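Local structure of ABC transporter ATP-binding protein (Leptospira interrogans serovar Copenhageni, 4HZI) at residues 266-269 against 274-277; 127-132 against 149-154; 91-96 against 107-112; 218-223 against 238-243. The protein probably binds and hydrolyses ATP as the ATPase subunit of an orphan ABC transporter involved in manganese utilization and tolerance. All blocks are in the same frame, centred on the assembly; numbering follows the deposited sequence.

Interaction 1. Residues 266-269 against 274-277; sequences NLED and PLQV
Pro274 opens the contact by laying its CA 3.4 Å from the carboxylate oxygen OE2 of Glu268. One residue on, Leu275 makes the polar link: its backbone N donates to Glu268 OE2 over 2.9 Å, with an N-H...O angle of 172°. The donor meets OE2 on the anti side of the carboxylate, 20° out of its plane. With CG beside its own backbone N (chi1 -66°) and the chain extended beyond, Glu268 reaches across from the helix to the start of strand 275-280, and its CG lies against Leu275 CB. The Leu275 side chain reaches back toward the helix, bringing CD1 3.7 Å from Leu267 CB and close to the Leu267 carbonyl. Val277 closes the contact with CG2, 3.8 Å from Leu267 CD1, the side chains crossing at about a right angle. Val286 of the partner strand 283-288 touches both leucines, and Leu206 of the second subunit packs on Leu275. Helix 264-271 is joined to the C-terminal two-stranded hairpin by an apolar seam alongside one backbone-amide-to-carboxylate hydrogen bond. Because Glu264 brings a second carboxylate close to Glu268, the Leu275 amide probably offsets some of the repulsion.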
loop_
_atom_site.group_PDB
_atom_site.type_symbol
_atom_site.label_atom_id
_atom_site.label_comp_id
_atom_site.label_asym_id
_atom_site.label_seq_id
_atom_site.Cartn_x
_atom_site.Cartn_y
_atom_site.Cartn_z
ATOM N N ASN A 266 15.443 10.153 -15.088
ATOM C CA ASN A 266 15.723 10.133 -13.642
ATOM C C ASN A 266 14.869 9.043 -12.922
ATOM O O ASN A 266 15.408 8.334 -12.085
ATOM C CB ASN A 266 15.498 11.490 -13.022
ATOM C CG ASN A 266 16.680 12.468 -13.282
ATOM O OD1 ASN A 266 17.821 12.044 -13.385
ATOM N ND2 ASN A 266 16.390 13.726 -13.413
ATOM N N LEU A 267 13.598 8.905 -13.318
ATOM C CA LEU A 267 12.770 7.829 -12.762
ATOM C C LEU A 267 13.201 6.429 -13.225
ATOM O O LEU A 267 13.166 5.470 -12.438
ATOM C CB LEU A 267 11.290 8.078 -13.039
ATOM C CG LEU A 267 10.735 9.299 -12.333
ATOM C CD1 LEU A 267 9.247 9.423 -12.560
ATOM C CD2 LEU A 267 11.026 9.305 -10.838
ATOM N N GLU A 268 13.631 6.289 -14.483
ATOM C CA GLU A 268 14.177 4.989 -14.931
ATOM C C GLU A 268 15.462 4.663 -14.173
ATOM O O GLU A 268 15.746 3.522 -13.878
ATOM C CB GLU A 268 14.383 4.953 -16.466
ATOM C CG GLU A 268 13.071 5.027 -17.258
ATOM C CD GLU A 268 13.213 5.060 -18.772
ATOM O OE1 GLU A 268 14.328 5.343 -19.275
ATOM O OE2 GLU A 268 12.182 4.850 -19.465
ATOM N N ASP A 269 16.225 5.684 -13.789
ATOM C CA ASP A 269 17.403 5.467 -12.993
ATOM C C ASP A 269 16.989 5.029 -11.588
ATOM O O ASP A 269 17.576 4.128 -11.010
ATOM C CB ASP A 269 18.267 6.726 -12.924
ATOM C CG ASP A 269 19.586 6.502 -12.215
ATOM O OD1 ASP A 269 19.950 5.337 -11.992
ATOM O OD2 ASP A 269 20.270 7.496 -11.871
ATOM N N PRO A 274 12.236 0.618 -17.935
ATOM C CA PRO A 274 11.643 1.587 -18.794
ATOM C C PRO A 274 10.252 1.977 -18.295
ATOM O O PRO A 274 9.453 1.104 -17.877
ATOM C CB PRO A 274 11.657 0.910 -20.179
ATOM C CG PRO A 274 12.638 -0.203 -20.074
ATOM C CD PRO A 274 12.555 -0.643 -18.649
ATOM N N LEU A 275 10.003 3.284 -18.314
ATOM C CA LEU A 275 8.795 3.884 -17.776
ATOM C C LEU A 275 8.175 4.863 -18.733
ATOM O O LEU A 275 8.850 5.524 -19.525
ATOM C CB LEU A 275 9.117 4.663 -16.496
ATOM C CG LEU A 275 9.690 3.860 -15.344
ATOM C CD1 LEU A 275 10.243 4.760 -14.256
ATOM C CD2 LEU A 275 8.644 2.925 -14.765
ATOM N N GLN A 276 6.868 4.977 -18.620
ATOM C CA GLN A 276 6.084 5.973 -19.306
ATOM C C GLN A 276 5.641 6.914 -18.188
ATOM O O GLN A 276 4.922 6.488 -17.234
ATOM C CB GLN A 276 4.883 5.286 -19.962
ATOM C CG GLN A 276 3.998 6.170 -20.814
ATOM C CD GLN A 276 4.693 6.537 -22.100
ATOM O OE1 GLN A 276 4.994 5.671 -22.925
ATOM N NE2 GLN A 276 4.994 7.814 -22.260
ATOM N N VAL A 277 6.090 8.166 -18.262
ATOM C CA VAL A 277 5.802 9.153 -17.235
ATOM C C VAL A 277 4.966 10.272 -17.801
ATOM O O VAL A 277 5.319 10.864 -18.820
ATOM C CB VAL A 277 7.089 9.753 -16.645
ATOM C CG1 VAL A 277 6.768 10.780 -15.567
ATOM C CG2 VAL A 277 7.984 8.647 -16.095
#

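Interaction 2. Residues 127-132 against 149-154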
loop_
_atom_site.group_PDB
_atom_site.type_symbol
_atom_site.label_atom_id
_atom_site.label_comp_id
_atom_site.label_asym_id
_atom_site.label_seq_id
_atom_site.Cartn_x
_atom_site.Cartn_y
_atom_site.Cartn_z
ATOM N N THR A 127 -12.038 10.597 21.439
ATOM C CA THR A 127 -12.772 11.403 20.481
ATOM C C THR A 127 -11.774 12.029 19.479
ATOM O O THR A 127 -10.552 11.931 19.672
ATOM C CB THR A 127 -13.574 12.512 21.175
ATOM O OG1 THR A 127 -12.676 13.407 21.865
ATOM C CG2 THR A 127 -14.611 11.894 22.168
ATOM N N VAL A 128 -12.315 12.675 18.442
ATOM C CA VAL A 128 -11.548 13.488 17.502
ATOM C C VAL A 128 -10.770 14.577 18.244
ATOM O O VAL A 128 -9.555 14.688 18.106
ATOM C CB VAL A 128 -12.472 14.093 16.420
ATOM C CG1 VAL A 128 -11.831 15.222 15.657
ATOM C CG2 VAL A 128 -12.928 13.019 15.445
ATOM N N LYS A 129 -11.458 15.361 19.071
ATOM C CA LYS A 129 -10.787 16.439 19.802
ATOM C C LYS A 129 -9.676 15.872 20.688
ATOM O O LYS A 129 -8.569 16.421 20.761
ATOM C CB LYS A 129 -11.821 17.206 20.638
ATOM C CG LYS A 129 -11.293 18.369 21.460
ATOM C CD LYS A 129 -12.299 18.759 22.555
ATOM C CE LYS A 129 -12.209 17.796 23.738
ATOM N NZ LYS A 129 -13.427 17.785 24.598
ATOM N N ASP A 130 -9.984 14.793 21.388
ATOM C CA ASP A 130 -9.029 14.165 22.279
ATOM C C ASP A 130 -7.778 13.701 21.525
ATOM O O ASP A 130 -6.645 13.811 21.996
ATOM C CB ASP A 130 -9.681 12.971 22.969
ATOM C CG ASP A 130 -10.744 13.391 23.979
ATOM O OD1 ASP A 130 -10.660 14.537 24.484
ATOM O OD2 ASP A 130 -11.653 12.573 24.253
ATOM N N THR A 131 -8.005 13.148 20.352
ATOM C CA THR A 131 -6.917 12.650 19.520
ATOM C C THR A 131 -6.002 13.791 19.117
ATOM O O THR A 131 -4.792 13.636 19.137
ATOM C CB THR A 131 -7.501 11.916 18.296
ATOM O OG1 THR A 131 -8.240 10.771 18.754
ATOM C CG2 THR A 131 -6.412 11.459 17.362
ATOM N N ILE A 132 -6.566 14.941 18.783
ATOM C CA ILE A 132 -5.751 16.073 18.427
ATOM C C ILE A 132 -4.939 16.536 19.641
ATOM O O ILE A 132 -3.760 16.848 19.541
ATOM C CB ILE A 132 -6.578 17.182 17.810
ATOM C CG1 ILE A 132 -7.225 16.634 16.535
ATOM C CG2 ILE A 132 -5.721 18.411 17.527
ATOM C CD1 ILE A 132 -8.218 17.546 15.910
ATOM N N GLU A 149 -7.318 26.537 27.776
ATOM C CA GLU A 149 -6.949 27.264 26.560
ATOM C C GLU A 149 -6.458 26.312 25.446
ATOM O O GLU A 149 -6.641 26.564 24.240
ATOM C CB GLU A 149 -5.864 28.283 26.852
ATOM C CG GLU A 149 -5.542 29.160 25.642
ATOM C CD GLU A 149 -4.358 30.095 25.860
ATOM O OE1 GLU A 149 -4.198 30.629 26.985
ATOM O OE2 GLU A 149 -3.585 30.303 24.893
ATOM N N GLU A 150 -5.784 25.251 25.849
ATOM C CA GLU A 150 -5.427 24.191 24.899
ATOM C C GLU A 150 -6.649 23.514 24.253
ATOM O O GLU A 150 -6.685 23.317 23.027
ATOM C CB GLU A 150 -4.524 23.163 25.587
ATOM C CG GLU A 150 -3.091 23.693 25.715
ATOM C CD GLU A 150 -2.210 22.928 26.686
ATOM O OE1 GLU A 150 -2.694 21.991 27.374
ATOM O OE2 GLU A 150 -1.001 23.273 26.743
ATOM N N GLU A 151 -7.657 23.182 25.064
ATOM C CA GLU A 151 -8.939 22.698 24.518
ATOM C C GLU A 151 -9.523 23.661 23.497
ATOM O O GLU A 151 -9.951 23.236 22.433
ATOM C CB GLU A 151 -9.974 22.466 25.618
ATOM C CG GLU A 151 -9.542 21.475 26.687
ATOM C CD GLU A 151 -10.065 20.072 26.460
ATOM O OE1 GLU A 151 -11.059 19.913 25.718
ATOM O OE2 GLU A 151 -9.481 19.130 27.040
ATOM N N THR A 152 -9.532 24.954 23.812
ATOM C CA THR A 152 -10.083 25.959 22.923
ATOM C C THR A 152 -9.300 26.039 21.615
ATOM O O THR A 152 -9.887 26.215 20.535
ATOM C CB THR A 152 -10.081 27.358 23.600
ATOM O OG1 THR A 152 -10.803 27.280 24.840
ATOM C CG2 THR A 152 -10.729 28.402 22.707
ATOM N N LYS A 153 -7.981 25.950 21.707
ATOM C CA LYS A 153 -7.141 26.038 20.501
ATOM C C LYS A 153 -7.407 24.858 19.538
ATOM O O LYS A 153 -7.437 25.025 18.311
ATOM C CB LYS A 153 -5.664 26.095 20.884
ATOM C CG LYS A 153 -5.251 27.447 21.443
ATOM C CD LYS A 153 -3.815 27.437 21.957
ATOM C CE LYS A 153 -3.225 28.842 21.935
ATOM N NZ LYS A 153 -2.026 28.952 22.800
ATOM N N THR A 154 -7.618 23.679 20.102
ATOM C CA THR A 154 -7.969 22.521 19.289
ATOM C C THR A 154 -9.304 22.705 18.585
ATOM O O THR A 154 -9.460 22.322 17.430
ATOM C CB THR A 154 -7.929 21.239 20.105
ATOM O OG1 THR A 154 -6.557 20.862 20.268
ATOM C CG2 THR A 154 -8.671 20.085 19.411
HETATM O O HOH W 1 -10.755 16.732 26.398
#
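Lys129 lays its CG against the methyl CG2 of Thr154, 3.7 Å away, the two side chains crossing at about a right angle. Its CG stands anti to the backbone N (chi1 -180°), and a bend at chi3 of 79° turns the far end toward Glu151. There the lysine meets the carboxylate more by its last methylene than by its ammonium: Glu151 OE1 is 3.1 Å from CE, while the salt bridge to NZ is longer, at 3.4 Å. Glu151 itself bends at chi2 to come across, so each partner folds part of the way to the other.

A water extends this polar edge, donating to Asp130 OD1 at 2.9 Å and to Glu151 OE2 at 2.8 Å. It therefore joins two carboxylates that would otherwise probably repel each other, while Lys129 supplies the opposite charge to one of them. Thr127 and Asp130 are arranged as a capping box, though its Thr127 N to Asp130 OD2 arm is weak and the place of Thr127 OG1 uncertain. Deeper in the contact the chemistry turns apolar. Ile132 presents CB and CG2 to the threonine, with CG2 3.9 Å from Thr154 CG2 and 3.8 Å from Thr154 OG1.

The short helical segments cross steeply, at 112° with their axes 10.1 Å apart. Leu158 of helix 148-160 touches Val128 and Ile132, and Leu133 touches Glu151 and Thr154. Helix 176-188 packs on helix 128-133 through Ile182 and Leu185, the three helices being consistent with the helical subdomain of an ABC ATPase.

Interaction 3. Residues 91-96 against 107-112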
loop_
_atom_site.group_PDB
_atom_site.type_symbol
_atom_site.label_atom_id
_atom_site.label_comp_id
_atom_site.label_asym_id
_atom_site.label_seq_id
_atom_site.Cartn_x
_atom_site.Cartn_y
_atom_site.Cartn_z
ATOM N N ILE A 91 23.415 18.289 9.787
ATOM C CA ILE A 91 21.968 18.526 9.599
ATOM C C ILE A 91 21.613 19.718 10.462
ATOM O O ILE A 91 22.107 19.858 11.606
ATOM C CB ILE A 91 21.146 17.254 9.867
ATOM C CG1 ILE A 91 19.639 17.587 9.834
ATOM C CG2 ILE A 91 21.549 16.597 11.183
ATOM C CD1 ILE A 91 18.763 16.368 9.772
ATOM N N ARG A 92 20.817 20.637 9.895
ATOM C CA ARG A 92 20.476 21.857 10.581
ATOM C C ARG A 92 18.993 22.142 10.425
ATOM O O ARG A 92 18.400 21.846 9.371
ATOM C CB ARG A 92 21.212 23.043 9.969
ATOM C CG ARG A 92 22.713 23.046 10.087
ATOM C CD ARG A 92 23.292 24.196 9.271
ATOM N NE ARG A 92 24.720 24.010 9.076
ATOM C CZ ARG A 92 25.674 24.474 9.875
ATOM N NH1 ARG A 92 25.380 25.196 10.963
ATOM N NH2 ARG A 92 26.947 24.224 9.576
ATOM N N LEU A 93 18.433 22.705 11.479
ATOM C CA LEU A 93 17.150 23.358 11.458
ATOM C C LEU A 93 17.448 24.843 11.517
ATOM O O LEU A 93 18.081 25.353 12.464
ATOM C CB LEU A 93 16.288 22.839 12.625
ATOM C CG LEU A 93 14.878 23.415 12.730
ATOM C CD1 LEU A 93 14.064 23.031 11.492
ATOM C CD2 LEU A 93 14.231 22.916 14.010
ATOM N N PHE A 94 17.048 25.545 10.466
ATOM C CA PHE A 94 17.478 26.938 10.254
ATOM C C PHE A 94 19.000 26.992 10.404
ATOM O O PHE A 94 19.706 26.196 9.788
ATOM C CB PHE A 94 16.694 27.909 11.179
ATOM C CG PHE A 94 15.198 27.969 10.885
ATOM C CD1 PHE A 94 14.720 28.554 9.713
ATOM C CD2 PHE A 94 14.276 27.442 11.783
ATOM C CE1 PHE A 94 13.356 28.592 9.448
ATOM C CE2 PHE A 94 12.915 27.477 11.522
ATOM C CZ PHE A 94 12.457 28.053 10.352
ATOM N N GLN A 95 19.537 27.867 11.229
ATOM C CA GLN A 95 20.994 27.940 11.311
ATOM C C GLN A 95 21.619 27.033 12.385
ATOM O O GLN A 95 22.829 27.019 12.539
ATOM C CB GLN A 95 21.459 29.378 11.523
ATOM C CG GLN A 95 21.283 30.250 10.292
ATOM C CD GLN A 95 22.112 31.519 10.350
ATOM O OE1 GLN A 95 23.327 31.473 10.584
ATOM N NE2 GLN A 95 21.466 32.663 10.124
ATOM N N GLU A 96 20.812 26.280 13.119
ATOM C CA GLU A 96 21.346 25.489 14.235
ATOM C C GLU A 96 21.544 24.038 13.832
ATOM O O GLU A 96 20.609 23.391 13.391
ATOM C CB GLU A 96 20.387 25.524 15.415
ATOM C CG GLU A 96 20.250 26.853 16.113
ATOM C CD GLU A 96 19.273 26.767 17.261
ATOM O OE1 GLU A 96 18.063 26.571 17.009
ATOM O OE2 GLU A 96 19.716 26.877 18.426
ATOM N N ARG A 107 11.922 18.220 18.483
ATOM C CA ARG A 107 10.651 17.532 18.246
ATOM C C ARG A 107 9.378 18.354 18.439
ATOM O O ARG A 107 8.386 18.132 17.758
ATOM C CB ARG A 107 10.602 16.247 19.059
ATOM C CG ARG A 107 11.739 15.305 18.670
ATOM C CD ARG A 107 11.366 13.837 18.728
ATOM N NE ARG A 107 12.003 13.144 19.841
ATOM C CZ ARG A 107 12.953 12.219 19.742
ATOM N NH1 ARG A 107 13.418 11.827 18.568
ATOM N NH2 ARG A 107 13.435 11.666 20.844
ATOM N N LYS A 108 9.393 19.298 19.360
ATOM C CA LYS A 108 8.298 20.265 19.479
ATOM C C LYS A 108 8.149 21.050 18.179
ATOM O O LYS A 108 7.048 21.412 17.783
ATOM C CB LYS A 108 8.574 21.217 20.650
ATOM C CG LYS A 108 7.641 22.418 20.727
ATOM C CD LYS A 108 7.806 23.183 22.038
ATOM C CE LYS A 108 6.588 24.060 22.325
ATOM N NZ LYS A 108 6.849 25.067 23.393
ATOM N N ARG A 109 9.262 21.307 17.504
ATOM C CA ARG A 109 9.259 22.080 16.243
ATOM C C ARG A 109 9.006 21.336 14.904
ATOM O O ARG A 109 8.887 21.971 13.845
ATOM C CB ARG A 109 10.547 22.874 16.161
ATOM C CG ARG A 109 10.774 23.696 17.437
ATOM C CD ARG A 109 12.198 24.174 17.519
ATOM N NE ARG A 109 12.559 24.990 16.364
ATOM C CZ ARG A 109 13.780 25.478 16.159
ATOM N NH1 ARG A 109 14.755 25.233 17.042
ATOM N NH2 ARG A 109 14.025 26.214 15.081
ATOM N N ILE A 110 8.939 20.018 14.945
ATOM C CA ILE A 110 8.703 19.187 13.770
ATOM C C ILE A 110 7.448 18.362 13.988
ATOM O O ILE A 110 7.416 17.519 14.892
ATOM C CB ILE A 110 9.869 18.240 13.509
ATOM C CG1 ILE A 110 11.175 19.021 13.325
ATOM C CG2 ILE A 110 9.579 17.397 12.271
ATOM C CD1 ILE A 110 12.397 18.134 12.993
ATOM N N GLY A 111 6.399 18.615 13.196
ATOM C CA GLY A 111 5.192 17.779 13.261
ATOM C C GLY A 111 5.390 16.494 12.496
ATOM O O GLY A 111 6.037 16.501 11.464
ATOM N N ILE A 112 4.842 15.393 12.988
ATOM C CA ILE A 112 4.903 14.128 12.297
ATOM C C ILE A 112 3.535 13.567 12.105
ATOM O O ILE A 112 2.759 13.481 13.077
ATOM C CB ILE A 112 5.633 13.024 13.097
ATOM C CG1 ILE A 112 7.039 13.441 13.448
ATOM C CG2 ILE A 112 5.628 11.711 12.288
ATOM C CD1 ILE A 112 7.959 13.484 12.256
HETATM O O HOH W 2 16.960 26.465 14.705
#
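Arg109 points its CB toward strand 90-93 and its turn, and the chain, bent at chi3 (59°), carries the guanidinium over Leu93. NE is the first atom to touch, 3.6 Å from Leu93 CD2, and it also has a salt bridge to Asp193 outside these segments. CZ comes next: Leu93 CD2 sits over the centre of the guanidinium, 3.4 Å from CZ, and covers one face of the group. At the tip the two terminal nitrogens diverge. NH1 reaches the edge where Glu96 OE1 lies, forming a salt bridge at 3.6 Å with the carboxylate and guanidinium planes 34° apart. NH2 meets the rim of Phe94 at CD2, 3.5 Å away, with ring and guanidinium planes only 11° apart; the contact is therefore edge to edge, and the ring face takes no part in it.

A water gathers the polar ends: it accepts from Arg109 NH2 and donates to Glu96 OE1, 2.6 Å away, and to Leu93 O. That carbonyl belongs to the type II' turn Leu93-Glu96 of a two-residue beta hairpin linking strands 90-93 and 96-97. The contact joins this antiparallel sheet to edge strand 110-113 of the mixed sheet. The salt bridge to Asp193 at NE, the long one to Glu96 at NH1 and the water at NH2, with the methyl on one face, limit the guanidinium's rotation; its charge is probably largely balanced.

Interaction 4. Residues 218-223 against 238-243; sequences EYHSKK and PDFYSK
His220, near the C-terminal end of helix 206-222, lays its imidazole over the face of Phe240 in an offset stack, the centroids 4.2 Å apart and the planes only 7° from parallel. A trans chi1 of 176° swings the ring toward the loop. CB comes first, 4.1 Å from the centroid of the phenyl ring and above its face. Further out, His220 CG and CD2 sit over the rim of the phenyl ring near Phe240 CG, with CD2 3.7 Å from Phe240 CD1. CE1 has by then passed beyond the ring and rests 3.5 Å from Phe240 CB. That methylene in turn stands over the imidazole face, so each CB makes a CH-pi contact with the other ring as the side chains slide past each other in opposite directions. Phe240 has its ring between the backbone N and the carbonyl carbon (chi1 61°), and it occupies the type I turn Pro238-Tyr241 in the loop leading from strand 227-231 to strand 243-248 of the mixed sheet of this ABC ATPase domain. The ring of His62, at the start of strand 62-67, meets both aromatics, edge-to-face with Phe240. Ser221 OG donates to Glu218 O, three residues earlier, over 2.7 Å.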
loop_
_atom_site.group_PDB
_atom_site.type_symbol
_atom_site.label_atom_id
_atom_site.label_comp_id
_atom_site.label_asym_id
_atom_site.label_seq_id
_atom_site.Cartn_x
_atom_site.Cartn_y
_atom_site.Cartn_z
ATOM N N GLU A 218 -6.856 21.638 0.444
ATOM C CA GLU A 218 -7.700 22.673 0.978
ATOM C C GLU A 218 -6.963 23.403 2.081
ATOM O O GLU A 218 -6.962 24.631 2.158
ATOM C CB GLU A 218 -9.002 22.040 1.474
ATOM C CG GLU A 218 -10.044 23.038 1.928
ATOM C CD GLU A 218 -11.442 22.683 1.438
ATOM O OE1 GLU A 218 -11.763 21.469 1.329
ATOM O OE2 GLU A 218 -12.213 23.629 1.155
ATOM N N TYR A 219 -6.271 22.639 2.907
ATOM C CA TYR A 219 -5.451 23.198 3.941
ATOM C C TYR A 219 -4.382 24.122 3.318
ATOM O O TYR A 219 -4.160 25.256 3.799
ATOM C CB TYR A 219 -4.839 22.072 4.809
ATOM C CG TYR A 219 -4.054 22.620 5.970
ATOM C CD1 TYR A 219 -4.672 22.870 7.178
ATOM C CD2 TYR A 219 -2.705 22.937 5.844
ATOM C CE1 TYR A 219 -3.977 23.438 8.230
ATOM C CE2 TYR A 219 -1.980 23.473 6.900
ATOM C CZ TYR A 219 -2.631 23.743 8.096
ATOM O OH TYR A 219 -1.934 24.256 9.162
ATOM N N HIS A 220 -3.710 23.626 2.283
ATOM C CA HIS A 220 -2.660 24.350 1.607
ATOM C C HIS A 220 -3.175 25.641 0.973
ATOM O O HIS A 220 -2.460 26.636 0.936
ATOM C CB HIS A 220 -2.052 23.478 0.534
ATOM C CG HIS A 220 -1.017 24.155 -0.305
ATOM N ND1 HIS A 220 -1.294 24.669 -1.550
ATOM C CD2 HIS A 220 0.286 24.417 -0.074
ATOM C CE1 HIS A 220 -0.209 25.223 -2.047
ATOM N NE2 HIS A 220 0.765 25.089 -1.163
ATOM N N SER A 221 -4.393 25.596 0.433
ATOM C CA SER A 221 -5.009 26.780 -0.191
ATOM C C SER A 221 -5.229 27.928 0.823
ATOM O O SER A 221 -5.264 29.089 0.442
ATOM C CB SER A 221 -6.329 26.387 -0.885
ATOM O OG SER A 221 -7.390 26.320 0.070
ATOM N N LYS A 222 -5.362 27.604 2.102
ATOM C CA LYS A 222 -5.697 28.578 3.132
ATOM C C LYS A 222 -4.481 29.180 3.828
ATOM O O LYS A 222 -4.519 30.349 4.267
ATOM C CB LYS A 222 -6.566 27.923 4.188
ATOM C CG LYS A 222 -7.961 27.612 3.683
ATOM C CD LYS A 222 -8.703 26.765 4.698
ATOM C CE LYS A 222 -10.021 26.241 4.143
ATOM N NZ LYS A 222 -10.737 25.437 5.184
ATOM N N LYS A 223 -3.400 28.395 3.901
ATOM C CA LYS A 223 -2.309 28.675 4.818
ATOM C C LYS A 223 -0.960 28.251 4.222
ATOM O O LYS A 223 -0.855 27.146 3.690
ATOM C CB LYS A 223 -2.547 27.857 6.100
ATOM C CG LYS A 223 -2.452 28.695 7.361
ATOM C CD LYS A 223 -1.636 28.069 8.480
ATOM C CE LYS A 223 -0.985 29.176 9.305
ATOM N NZ LYS A 223 -0.094 28.671 10.384
ATOM N N PRO A 238 0.487 15.055 -4.056
ATOM C CA PRO A 238 -0.358 16.171 -4.494
ATOM C C PRO A 238 0.372 17.185 -5.361
ATOM O O PRO A 238 1.604 17.340 -5.291
ATOM C CB PRO A 238 -0.748 16.874 -3.194
ATOM C CG PRO A 238 -0.274 16.066 -2.092
ATOM C CD PRO A 238 0.630 14.977 -2.602
ATOM N N ASP A 239 -0.406 17.964 -6.100
ATOM C CA ASP A 239 0.148 18.957 -7.002
ATOM C C ASP A 239 0.982 20.075 -6.398
ATOM O O ASP A 239 1.776 20.683 -7.106
ATOM C CB ASP A 239 -0.985 19.592 -7.847
ATOM C CG ASP A 239 -1.914 20.542 -7.032
ATOM O OD1 ASP A 239 -1.882 20.598 -5.769
ATOM O OD2 ASP A 239 -2.712 21.251 -7.692
ATOM N N PHE A 240 0.839 20.385 -5.118
ATOM C CA PHE A 240 1.604 21.513 -4.587
ATOM C C PHE A 240 3.079 21.183 -4.211
ATOM O O PHE A 240 3.811 22.035 -3.801
ATOM C CB PHE A 240 0.885 22.204 -3.441
ATOM C CG PHE A 240 0.617 21.363 -2.258
ATOM C CD1 PHE A 240 1.591 21.175 -1.271
ATOM C CD2 PHE A 240 -0.609 20.791 -2.074
ATOM C CE1 PHE A 240 1.339 20.400 -0.160
ATOM C CE2 PHE A 240 -0.873 19.997 -0.970
ATOM C CZ PHE A 240 0.106 19.779 -0.003
ATOM N N TYR A 241 3.468 19.929 -4.339
ATOM C CA TYR A 241 4.873 19.517 -4.143
ATOM C C TYR A 241 5.709 19.996 -5.308
ATOM O O TYR A 241 5.484 19.633 -6.466
ATOM C CB TYR A 241 4.979 17.985 -3.893
ATOM C CG TYR A 241 4.604 17.766 -2.458
ATOM C CD1 TYR A 241 5.530 17.951 -1.433
ATOM C CD2 TYR A 241 3.278 17.491 -2.103
ATOM C CE1 TYR A 241 5.135 17.877 -0.096
ATOM C CE2 TYR A 241 2.888 17.427 -0.772
ATOM C CZ TYR A 241 3.782 17.608 0.225
ATOM O OH TYR A 241 3.327 17.537 1.552
ATOM N N SER A 242 6.662 20.861 -5.016
ATOM C CA SER A 242 7.442 21.494 -6.083
ATOM C C SER A 242 8.902 21.024 -6.200
ATOM O O SER A 242 9.585 21.348 -7.176
ATOM C CB SER A 242 7.440 23.007 -5.838
ATOM O OG SER A 242 8.240 23.344 -4.710
ATOM N N LYS A 243 9.388 20.295 -5.201
ATOM C CA LYS A 243 10.799 19.829 -5.135
ATOM C C LYS A 243 10.751 18.360 -4.785
ATOM O O LYS A 243 9.789 17.907 -4.138
ATOM C CB LYS A 243 11.556 20.500 -4.001
ATOM C CG LYS A 243 11.629 22.010 -4.030
ATOM C CD LYS A 243 12.647 22.465 -5.054
ATOM C CE LYS A 243 14.061 22.238 -4.553
ATOM N NZ LYS A 243 14.929 23.387 -4.936
#

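In the fold
From the N terminus, interaction 3 comes first: it closes the loop through helix 103-108, tying the end of strand 90-93 in the antiparallel sheet to the start of strand 110-113, an edge of the mixed sheet. Interaction 2 closes the next loop, between helices 128-133 and 148-160. Interaction 4 then spans strand 227-231, fastening helix 206-222 to the loop before strand 243-248, and interaction 1 makes the shortest closure, from helix 264-271 to the C-terminal hairpin. All four follow in series, none nested or crossed, and none touching another. Interactions 1 and 2 lie on opposite sides of the chain's centre, their own centres 44 Å apart.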